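Local coordinates for phosphoglycolate phosphatase (Lactobacillus plantarum, PDB 2HDO), which probably hydrolyses 2-phosphoglycolate to glycolate and phosphate, as a putative phosphoglycolate phosphatase of the haloacid dehalogenase (HAD) superfamily, at residues A[12-17]-A[179-184]; A[23-28]-A[73-78]; A[86-91]-A[199-204]. All blocks are in the same frame, centred on the assembly; numbering follows the deposited sequence.

Interaction 1 of 3, residues A[12-17]-A[179-184]; sequences DGTLTN and GLAVWG. With PO4 (phosphate ion), chain B.
Trp183, in the 3-10 turn that follows strand 177-181, reaches back to Thr14 in the loop that carries the probable HAD signature DxDx(T/V), here Asp10, Asp12 and Thr14. This loop follows strand 6-9 of the parallel sheet in the Rossmann-like core.

One hydrogen bond joins the two segments. Trp183 NE1 donates to Thr14 O at 2.9 Å with an N-H...O angle of 151°; the nitrogen lies in the carbonyl plane on a lone pair, and the oxygen lies almost exactly in the indole plane. Tryptophan suits the place because it offers a single directed N-H from a broad apolar ring.

Apolar packing lies beside that bond. Trp183 CG stands between its backbone N and carbonyl carbon (chi1 64°), which folds the indole back so that Ala181 CB lies 3.4 Å above one face, offset toward the rim. The same small methyl, Ala181 CB, meets Thr14 CG2 at 4.0 Å, while Tyr85 packs edge-to-face with the indole.

Backbone also meets backbone: the CA atoms of Gly13 and Gly184 lie 4.8 Å apart, an approach made easy by the absence of side chains, and Gly184 CA makes a C-H...O contact of 3.3 Å with Gly13 O. Gly13 also has a positive phi, a conformation readily adopted by glycine, as the loop turns and its N bonds to Thr16 O.

The remaining contacts concern a phosphate ion, probably from the crystallisation liquor, whose position is consistent with a substrate phosphate site. Ile11 N, Thr105 OG1, Ser106 N and Lys138 NZ bond to it. The Asp12 carboxylate is fixed by Ser18 OG at OD1 and Gln107 NE2 at OD2, and Asp12 N donates to phosphate O2 at 3.1 Å in a nearly straight bond (174°).

Interaction 2 of 3, residues A[23-28]-A[73-78]; sequences TTVMRE and DVMASH. With PO4 (phosphate ion), chain C.
Val74 meets the helix 19-31 face formed by Val25 and Glu28. Val74 CG1 lies alongside Val25 CG1 at 3.8 Å, the two side chains running antiparallel. The same methyl, Val74 CG1, is also 3.4 Å from Glu28 OE1, so one branch touches both residues. Met75, built as selenomethionine, bends at chi2 and chi3 and brings Met75 CE to 4.0 Å from Val25 CG2; a flexible, unbranched chain suits this curved path. The chain then turns through a type I beta turn, Met75 to His78, where Ser77 CB approaches a phosphate ion probably derived from the crystallisation liquor. Val25 CG2 makes an off-centre CH-pi contact with the His78 ring, 4.2 Å from the centroid, and Thr24 CG2 lies 3.8 Å from His78 CE1. Both ring nitrogens are used: ND1 bonds to Gln81 OE1, while His78 NE2 donates to phosphate O1 at 2.6 Å, close to the ring plane. Extended Glu28 approaches the same oxygen. Gln81 also bonds to Thr24 OG1, tying the turn to helix 19-31. The contact thus pairs helix 19-31 with the C-terminal part of helix 64-75 in the helical cap, while Tyr71 of the latter helix also packs on Val25.

Interaction 3 of 3, residues A[86-91]-A[199-204]; sequences PGITSL and QKPLDI
Pro201 packs against the N-terminal end of helix 88-94, where Gly87 is the N-cap, at the periphery of the Rossmann-like core. Its ring carries the centre of the contact: Pro201 CG lies 3.6 Å from Pro86 O, and Pro201 CB lies 3.9 Å from Ile88 CD1, the side chains of Ile88 and Pro201 crossing at about a right angle. Ile88 starts away from the other segment, but its CG1 branch, anti to the carbonyl carbon (chi1 -68°), brings CD1 back to the proline. Gly87 lets the ring lie close to the backbone and has the positive phi that glycine readily accepts.

One turn further on, Leu91 lies beside Pro201, with Leu91 CD1 3.6 Å from Pro201 O. The second methyl, Leu91 CD2, meets Ile204 CD1 at 3.9 Å. These branched aliphatic side chains suit a buried seam without any hydrogen bond between the segments. On the outer side Leu202 CD2 covers the start of the helix, 4.0 Å from Ser90 CB and also near the Leu91 backbone.

Further out, Trp183 packs on Pro201 and Ile204, while Leu205 touches Leu91. The helix-like turn of 201-204 is held by its own bonds: Ile204 N donates to Pro201 O, and Asp203 N to Lys200 O. In return, Lys200 N donates to Asp203 OD2 at 3.0 Å, approaching from above the carboxylate plane.

Interactions 1 and 3 are neighbours in the Rossmann-like core, their centres about 10 Å apart, and they touch: Trp183 CZ3 lies 3.5 Å from Pro201 N, and Ile88 CD1 lies 3.8 Å from Thr14 O. Through these atoms the signature loop, helix 88-94, the end of strand 177-181 with its 3-10 turn and the loop after strand 196-198 form one continuous patch; along the chain their segments alternate. Interaction 2 is nested within the loop closed by interaction 1. Its centre lies about 20 Å from that of interaction 1 and 27 Å from that of interaction 3, in the helical cap. Strand 16-17 is followed by helix 19-31, linking the probable catalytic core to this cap.

Interaction 1 of 3, residues A[12-17]-A[179-184]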
loop_
_atom_site.group_PDB
_atom_site.type_symbol
_atom_site.label_atom_id
_atom_site.label_comp_id
_atom_site.label_asym_id
_atom_site.label_seq_id
_atom_site.Cartn_x
_atom_site.Cartn_y
_atom_site.Cartn_z
ATOM N N ASP A 12 0.834 -2.516 -1.842
ATOM C CA ASP A 12 1.973 -2.472 -2.767
ATOM C C ASP A 12 3.271 -2.232 -2.042
ATOM O O ASP A 12 3.397 -1.240 -1.332
ATOM C CB ASP A 12 1.751 -1.385 -3.821
ATOM C CG ASP A 12 0.572 -1.665 -4.707
ATOM O OD1 ASP A 12 0.666 -2.616 -5.533
ATOM O OD2 ASP A 12 -0.451 -0.922 -4.588
ATOM N N GLY A 13 4.254 -3.118 -2.225
ATOM C CA GLY A 13 5.523 -2.995 -1.498
ATOM C C GLY A 13 5.527 -3.506 -0.079
ATOM O O GLY A 13 6.527 -3.382 0.640
ATOM N N THR A 14 4.411 -4.096 0.346
ATOM C CA THR A 14 4.253 -4.587 1.717
ATOM C C THR A 14 3.739 -6.032 1.667
ATOM O O THR A 14 4.425 -6.950 2.074
ATOM C CB THR A 14 3.270 -3.715 2.536
ATOM O OG1 THR A 14 3.809 -2.383 2.629
ATOM C CG2 THR A 14 3.097 -4.258 3.960
ATOM N N LEU A 15 2.546 -6.242 1.136
ATOM C CA LEU A 15 1.989 -7.578 0.931
ATOM C C LEU A 15 2.440 -8.132 -0.406
ATOM O O LEU A 15 2.812 -9.309 -0.503
ATOM C CB LEU A 15 0.454 -7.542 0.996
ATOM C CG LEU A 15 -0.158 -7.038 2.302
ATOM C CD1 LEU A 15 -1.671 -7.124 2.163
ATOM C CD2 LEU A 15 0.336 -7.841 3.501
ATOM N N THR A 16 2.346 -7.303 -1.438
ATOM C CA THR A 16 2.712 -7.717 -2.779
ATOM C C THR A 16 3.968 -7.065 -3.270
ATOM O O THR A 16 4.238 -5.865 -3.011
ATOM C CB THR A 16 1.634 -7.437 -3.825
ATOM O OG1 THR A 16 1.295 -6.045 -3.811
ATOM C CG2 THR A 16 0.393 -8.308 -3.558
ATOM N N ASN A 17 4.704 -7.876 -4.009
ATOM C CA ASN A 17 5.904 -7.439 -4.696
ATOM C C ASN A 17 5.516 -6.935 -6.077
ATOM O O ASN A 17 5.764 -7.597 -7.082
ATOM C CB ASN A 17 6.991 -8.528 -4.780
ATOM C CG ASN A 17 8.291 -8.004 -5.332
ATOM O OD1 ASN A 17 8.517 -6.801 -5.457
ATOM N ND2 ASN A 17 9.155 -8.924 -5.698
ATOM N N GLY A 179 4.582 0.586 11.506
ATOM C CA GLY A 179 5.461 -0.568 11.407
ATOM C C GLY A 179 6.024 -0.640 9.986
ATOM O O GLY A 179 5.283 -0.827 9.010
ATOM N N LEU A 180 7.333 -0.509 9.880
ATOM C CA LEU A 180 8.002 -0.446 8.628
ATOM C C LEU A 180 8.210 -1.863 8.135
ATOM O O LEU A 180 8.834 -2.694 8.815
ATOM C CB LEU A 180 9.342 0.269 8.804
ATOM C CG LEU A 180 10.112 0.423 7.492
ATOM C CD1 LEU A 180 9.464 1.406 6.581
ATOM C CD2 LEU A 180 11.546 0.836 7.765
ATOM N N ALA A 181 7.720 -2.122 6.925
ATOM C CA ALA A 181 8.018 -3.361 6.182
ATOM C C ALA A 181 9.334 -3.181 5.414
ATOM O O ALA A 181 9.345 -2.782 4.265
ATOM C CB ALA A 181 6.890 -3.685 5.248
ATOM N N VAL A 182 10.431 -3.497 6.086
ATOM C CA VAL A 182 11.762 -3.227 5.574
ATOM C C VAL A 182 11.989 -3.973 4.273
ATOM O O VAL A 182 12.716 -3.497 3.385
ATOM C CB VAL A 182 12.811 -3.599 6.645
ATOM C CG1 VAL A 182 14.235 -3.559 6.082
ATOM C CG2 VAL A 182 12.664 -2.660 7.847
ATOM N N TRP A 183 11.338 -5.124 4.137
ATOM C CA TRP A 183 11.509 -5.962 2.958
ATOM C C TRP A 183 11.030 -5.355 1.644
ATOM O O TRP A 183 11.401 -5.837 0.575
ATOM C CB TRP A 183 10.842 -7.322 3.151
ATOM C CG TRP A 183 9.359 -7.273 3.299
ATOM C CD1 TRP A 183 8.439 -7.261 2.283
ATOM C CD2 TRP A 183 8.613 -7.213 4.498
ATOM N NE1 TRP A 183 7.185 -7.182 2.774
ATOM C CE2 TRP A 183 7.247 -7.145 4.141
ATOM C CE3 TRP A 183 8.958 -7.194 5.856
ATOM C CZ2 TRP A 183 6.229 -7.111 5.103
ATOM C CZ3 TRP A 183 7.959 -7.120 6.785
ATOM C CH2 TRP A 183 6.615 -7.077 6.403
ATOM N N GLY A 184 10.203 -4.321 1.715
ATOM C CA GLY A 184 9.806 -3.548 0.531
ATOM C C GLY A 184 10.962 -2.734 -0.058
ATOM O O GLY A 184 10.864 -2.258 -1.165
HETATM P P PO4 B . -0.796 1.113 -1.899
HETATM O O1 PO4 B . -1.482 2.305 -1.177
HETATM O O2 PO4 B . -1.338 -0.322 -1.723
HETATM O O3 PO4 B . 0.687 1.107 -1.455
HETATM O O4 PO4 B . -0.838 1.386 -3.407
#

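Interaction 2 of 3, residues A[23-28]-A[73-78]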
loop_
_atom_site.group_PDB
_atom_site.type_symbol
_atom_site.label_atom_id
_atom_site.label_comp_id
_atom_site.label_asym_id
_atom_site.label_seq_id
_atom_site.Cartn_x
_atom_site.Cartn_y
_atom_site.Cartn_z
ATOM N N THR A 23 6.358 -1.223 -13.021
ATOM C CA THR A 23 7.354 -0.716 -13.935
ATOM C C THR A 23 6.909 -0.938 -15.376
ATOM O O THR A 23 6.949 -0.033 -16.188
ATOM C CB THR A 23 8.753 -1.300 -13.652
ATOM O OG1 THR A 23 9.139 -0.942 -12.312
ATOM C CG2 THR A 23 9.758 -0.747 -14.681
ATOM N N THR A 24 6.518 -2.172 -15.688
ATOM C CA THR A 24 6.071 -2.556 -17.035
ATOM C C THR A 24 4.856 -1.697 -17.459
ATOM O O THR A 24 4.780 -1.173 -18.542
ATOM C CB THR A 24 5.680 -4.058 -17.024
ATOM O OG1 THR A 24 6.845 -4.851 -16.739
ATOM C CG2 THR A 24 5.078 -4.530 -18.340
ATOM N N VAL A 25 3.922 -1.525 -16.551
ATOM C CA VAL A 25 2.678 -0.857 -16.869
ATOM C C VAL A 25 2.964 0.625 -17.070
ATOM O O VAL A 25 2.539 1.212 -18.045
ATOM C CB VAL A 25 1.643 -1.051 -15.760
ATOM C CG1 VAL A 25 0.433 -0.138 -16.025
ATOM C CG2 VAL A 25 1.226 -2.537 -15.632
HETATM N N MSE A 26 3.675 1.232 -16.124
HETATM C CA MSE A 26 4.008 2.671 -16.277
HETATM C C MSE A 26 4.760 2.983 -17.569
HETATM O O MSE A 26 4.529 4.019 -18.235
HETATM C CB MSE A 26 4.831 3.149 -15.093
HETATM C CG MSE A 26 4.088 3.205 -13.832
HETATM SE SE MSE A 26 2.801 4.684 -13.786
HETATM C CE MSE A 26 4.054 6.243 -13.622
ATOM N N ARG A 27 5.674 2.111 -17.931
ATOM C CA ARG A 27 6.486 2.332 -19.146
ATOM C C ARG A 27 5.548 2.350 -20.345
ATOM O O ARG A 27 5.704 3.156 -21.284
ATOM C CB ARG A 27 7.577 1.264 -19.280
ATOM C CG ARG A 27 8.500 1.507 -20.465
ATOM C CD ARG A 27 9.693 0.548 -20.466
ATOM N NE ARG A 27 10.599 0.843 -19.349
ATOM C CZ ARG A 27 10.954 -0.014 -18.385
ATOM N NH1 ARG A 27 10.552 -1.274 -18.384
ATOM N NH2 ARG A 27 11.764 0.394 -17.419
ATOM N N GLU A 28 4.579 1.442 -20.332
ATOM C CA GLU A 28 3.631 1.315 -21.424
ATOM C C GLU A 28 2.732 2.567 -21.525
ATOM O O GLU A 28 2.571 3.123 -22.591
ATOM C CB GLU A 28 2.846 0.002 -21.240
ATOM C CG GLU A 28 1.892 -0.323 -22.354
ATOM C CD GLU A 28 1.161 -1.638 -22.107
ATOM O OE1 GLU A 28 1.702 -2.479 -21.322
ATOM O OE2 GLU A 28 0.033 -1.816 -22.639
ATOM N N ASP A 73 -6.347 0.394 -16.637
ATOM C CA ASP A 73 -6.723 -0.515 -17.721
ATOM C C ASP A 73 -5.642 -1.526 -18.060
ATOM O O ASP A 73 -5.925 -2.713 -18.196
ATOM C CB ASP A 73 -7.093 0.297 -18.955
ATOM C CG ASP A 73 -8.343 1.167 -18.735
ATOM O OD1 ASP A 73 -9.046 0.976 -17.707
ATOM O OD2 ASP A 73 -8.617 2.040 -19.595
ATOM N N VAL A 74 -4.396 -1.072 -18.135
ATOM C CA VAL A 74 -3.258 -1.934 -18.443
ATOM C C VAL A 74 -2.902 -2.834 -17.273
ATOM O O VAL A 74 -2.623 -4.026 -17.439
ATOM C CB VAL A 74 -2.024 -1.098 -18.861
ATOM C CG1 VAL A 74 -0.837 -2.016 -19.079
ATOM C CG2 VAL A 74 -2.323 -0.329 -20.122
HETATM N N MSE A 75 -2.916 -2.261 -16.081
HETATM C CA MSE A 75 -2.581 -3.015 -14.883
HETATM C C MSE A 75 -3.507 -4.216 -14.695
HETATM O O MSE A 75 -3.076 -5.256 -14.222
HETATM C CB MSE A 75 -2.630 -2.093 -13.656
HETATM C CG MSE A 75 -2.373 -2.819 -12.328
HETATM SE SE MSE A 75 -0.663 -3.897 -12.334
HETATM C CE MSE A 75 0.579 -2.481 -11.697
ATOM N N ALA A 76 -4.761 -4.111 -15.124
ATOM C CA ALA A 76 -5.687 -5.227 -14.906
ATOM C C ALA A 76 -5.312 -6.474 -15.749
ATOM O O ALA A 76 -5.796 -7.592 -15.484
ATOM C CB ALA A 76 -7.111 -4.795 -15.149
ATOM N N SER A 77 -4.387 -6.325 -16.693
ATOM C CA SER A 77 -3.785 -7.477 -17.391
ATOM C C SER A 77 -2.495 -8.043 -16.805
ATOM O O SER A 77 -1.910 -8.953 -17.398
ATOM C CB SER A 77 -3.518 -7.093 -18.833
ATOM O OG SER A 77 -4.756 -7.048 -19.479
ATOM N N HIS A 78 -2.046 -7.513 -15.675
ATOM C CA HIS A 78 -0.717 -7.841 -15.128
ATOM C C HIS A 78 -0.715 -8.407 -13.724
ATOM O O HIS A 78 0.336 -8.542 -13.126
ATOM C CB HIS A 78 0.202 -6.622 -15.224
ATOM C CG HIS A 78 0.617 -6.332 -16.630
ATOM N ND1 HIS A 78 1.747 -6.881 -17.198
ATOM C CD2 HIS A 78 0.008 -5.622 -17.607
ATOM C CE1 HIS A 78 1.835 -6.485 -18.458
ATOM N NE2 HIS A 78 0.786 -5.726 -18.734
HETATM P P PO4 C . -0.556 -5.199 -21.985
HETATM O O1 PO4 C . 0.644 -4.756 -21.168
HETATM O O2 PO4 C . -1.434 -4.009 -22.442
HETATM O O3 PO4 C . -1.440 -6.143 -21.180
HETATM O O4 PO4 C . -0.009 -5.953 -23.176
#

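Interaction 3 of 3, residues A[86-91]-A[199-204]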
loop_
_atom_site.group_PDB
_atom_site.type_symbol
_atom_site.label_atom_id
_atom_site.label_comp_id
_atom_site.label_asym_id
_atom_site.label_seq_id
_atom_site.Cartn_x
_atom_site.Cartn_y
_atom_site.Cartn_z
ATOM N N PRO A 86 7.457 -13.614 0.017
ATOM C CA PRO A 86 7.497 -14.832 0.827
ATOM C C PRO A 86 7.326 -14.512 2.310
ATOM O O PRO A 86 7.821 -13.474 2.779
ATOM C CB PRO A 86 8.877 -15.411 0.533
ATOM C CG PRO A 86 9.585 -14.471 -0.350
ATOM C CD PRO A 86 8.726 -13.316 -0.665
ATOM N N GLY A 87 6.599 -15.381 3.004
ATOM C CA GLY A 87 6.325 -15.261 4.426
ATOM C C GLY A 87 4.972 -14.639 4.712
ATOM O O GLY A 87 4.449 -14.764 5.811
ATOM N N ILE A 88 4.382 -13.944 3.724
ATOM C CA ILE A 88 3.098 -13.286 3.952
ATOM C C ILE A 88 1.980 -14.288 4.204
ATOM O O ILE A 88 1.195 -14.121 5.139
ATOM C CB ILE A 88 2.757 -12.358 2.751
ATOM C CG1 ILE A 88 3.724 -11.175 2.699
ATOM C CG2 ILE A 88 1.300 -11.855 2.797
ATOM C CD1 ILE A 88 3.630 -10.212 3.824
ATOM N N THR A 89 1.910 -15.363 3.423
ATOM C CA THR A 89 0.869 -16.377 3.624
ATOM C C THR A 89 0.979 -17.035 5.027
ATOM O O THR A 89 -0.041 -17.246 5.707
ATOM C CB THR A 89 0.904 -17.473 2.506
ATOM O OG1 THR A 89 2.221 -18.030 2.423
ATOM C CG2 THR A 89 0.522 -16.892 1.161
ATOM N N SER A 90 2.221 -17.315 5.449
ATOM C CA SER A 90 2.498 -17.897 6.761
ATOM C C SER A 90 2.151 -16.939 7.872
ATOM O O SER A 90 1.714 -17.321 8.951
ATOM C CB SER A 90 3.971 -18.236 6.888
ATOM O OG SER A 90 4.373 -19.145 5.891
ATOM N N LEU A 91 2.397 -15.664 7.621
ATOM C CA LEU A 91 2.093 -14.647 8.601
ATOM C C LEU A 91 0.612 -14.657 8.923
ATOM O O LEU A 91 0.222 -14.633 10.075
ATOM C CB LEU A 91 2.522 -13.278 8.116
ATOM C CG LEU A 91 2.057 -12.074 8.943
ATOM C CD1 LEU A 91 2.743 -12.076 10.290
ATOM C CD2 LEU A 91 2.280 -10.784 8.168
ATOM N N GLN A 199 12.152 -6.641 9.612
ATOM C CA GLN A 199 13.105 -7.049 8.590
ATOM C C GLN A 199 12.447 -8.004 7.611
ATOM O O GLN A 199 12.702 -7.943 6.435
ATOM C CB GLN A 199 14.350 -7.716 9.205
ATOM C CG GLN A 199 15.290 -6.737 9.888
ATOM C CD GLN A 199 15.878 -5.678 8.937
ATOM O OE1 GLN A 199 16.357 -5.991 7.829
ATOM N NE2 GLN A 199 15.851 -4.416 9.375
ATOM N N LYS A 200 11.625 -8.909 8.128
ATOM C CA LYS A 200 10.871 -9.833 7.297
ATOM C C LYS A 200 9.482 -10.048 7.885
ATOM O O LYS A 200 9.253 -9.756 9.062
ATOM C CB LYS A 200 11.594 -11.159 7.161
ATOM C CG LYS A 200 11.866 -11.803 8.468
ATOM N N PRO A 201 8.551 -10.523 7.059
ATOM C CA PRO A 201 7.147 -10.578 7.502
ATOM C C PRO A 201 6.863 -11.297 8.801
ATOM O O PRO A 201 6.063 -10.810 9.617
ATOM C CB PRO A 201 6.440 -11.246 6.347
ATOM C CG PRO A 201 7.276 -10.888 5.154
ATOM C CD PRO A 201 8.695 -10.898 5.642
ATOM N N LEU A 202 7.516 -12.430 9.021
ATOM C CA LEU A 202 7.275 -13.201 10.238
ATOM C C LEU A 202 7.714 -12.499 11.549
ATOM O O LEU A 202 7.267 -12.843 12.648
ATOM C CB LEU A 202 7.857 -14.614 10.105
ATOM C CG LEU A 202 7.114 -15.423 9.033
ATOM C CD1 LEU A 202 7.870 -16.707 8.703
ATOM C CD2 LEU A 202 5.680 -15.727 9.489
ATOM N N ASP A 203 8.540 -11.472 11.421
ATOM C CA ASP A 203 8.948 -10.680 12.572
ATOM C C ASP A 203 7.786 -9.937 13.220
ATOM O O ASP A 203 7.868 -9.580 14.382
ATOM C CB ASP A 203 10.007 -9.656 12.184
ATOM C CG ASP A 203 11.308 -10.293 11.689
ATOM O OD1 ASP A 203 11.569 -11.491 11.975
ATOM O OD2 ASP A 203 12.082 -9.560 11.044
ATOM N N ILE A 204 6.731 -9.684 12.451
ATOM C CA ILE A 204 5.496 -9.096 13.000
ATOM C C ILE A 204 4.949 -9.972 14.144
ATOM O O ILE A 204 4.434 -9.444 15.120
ATOM C CB ILE A 204 4.445 -8.883 11.892
ATOM C CG1 ILE A 204 5.024 -7.900 10.866
ATOM C CG2 ILE A 204 3.114 -8.395 12.501
ATOM C CD1 ILE A 204 4.223 -7.688 9.547
#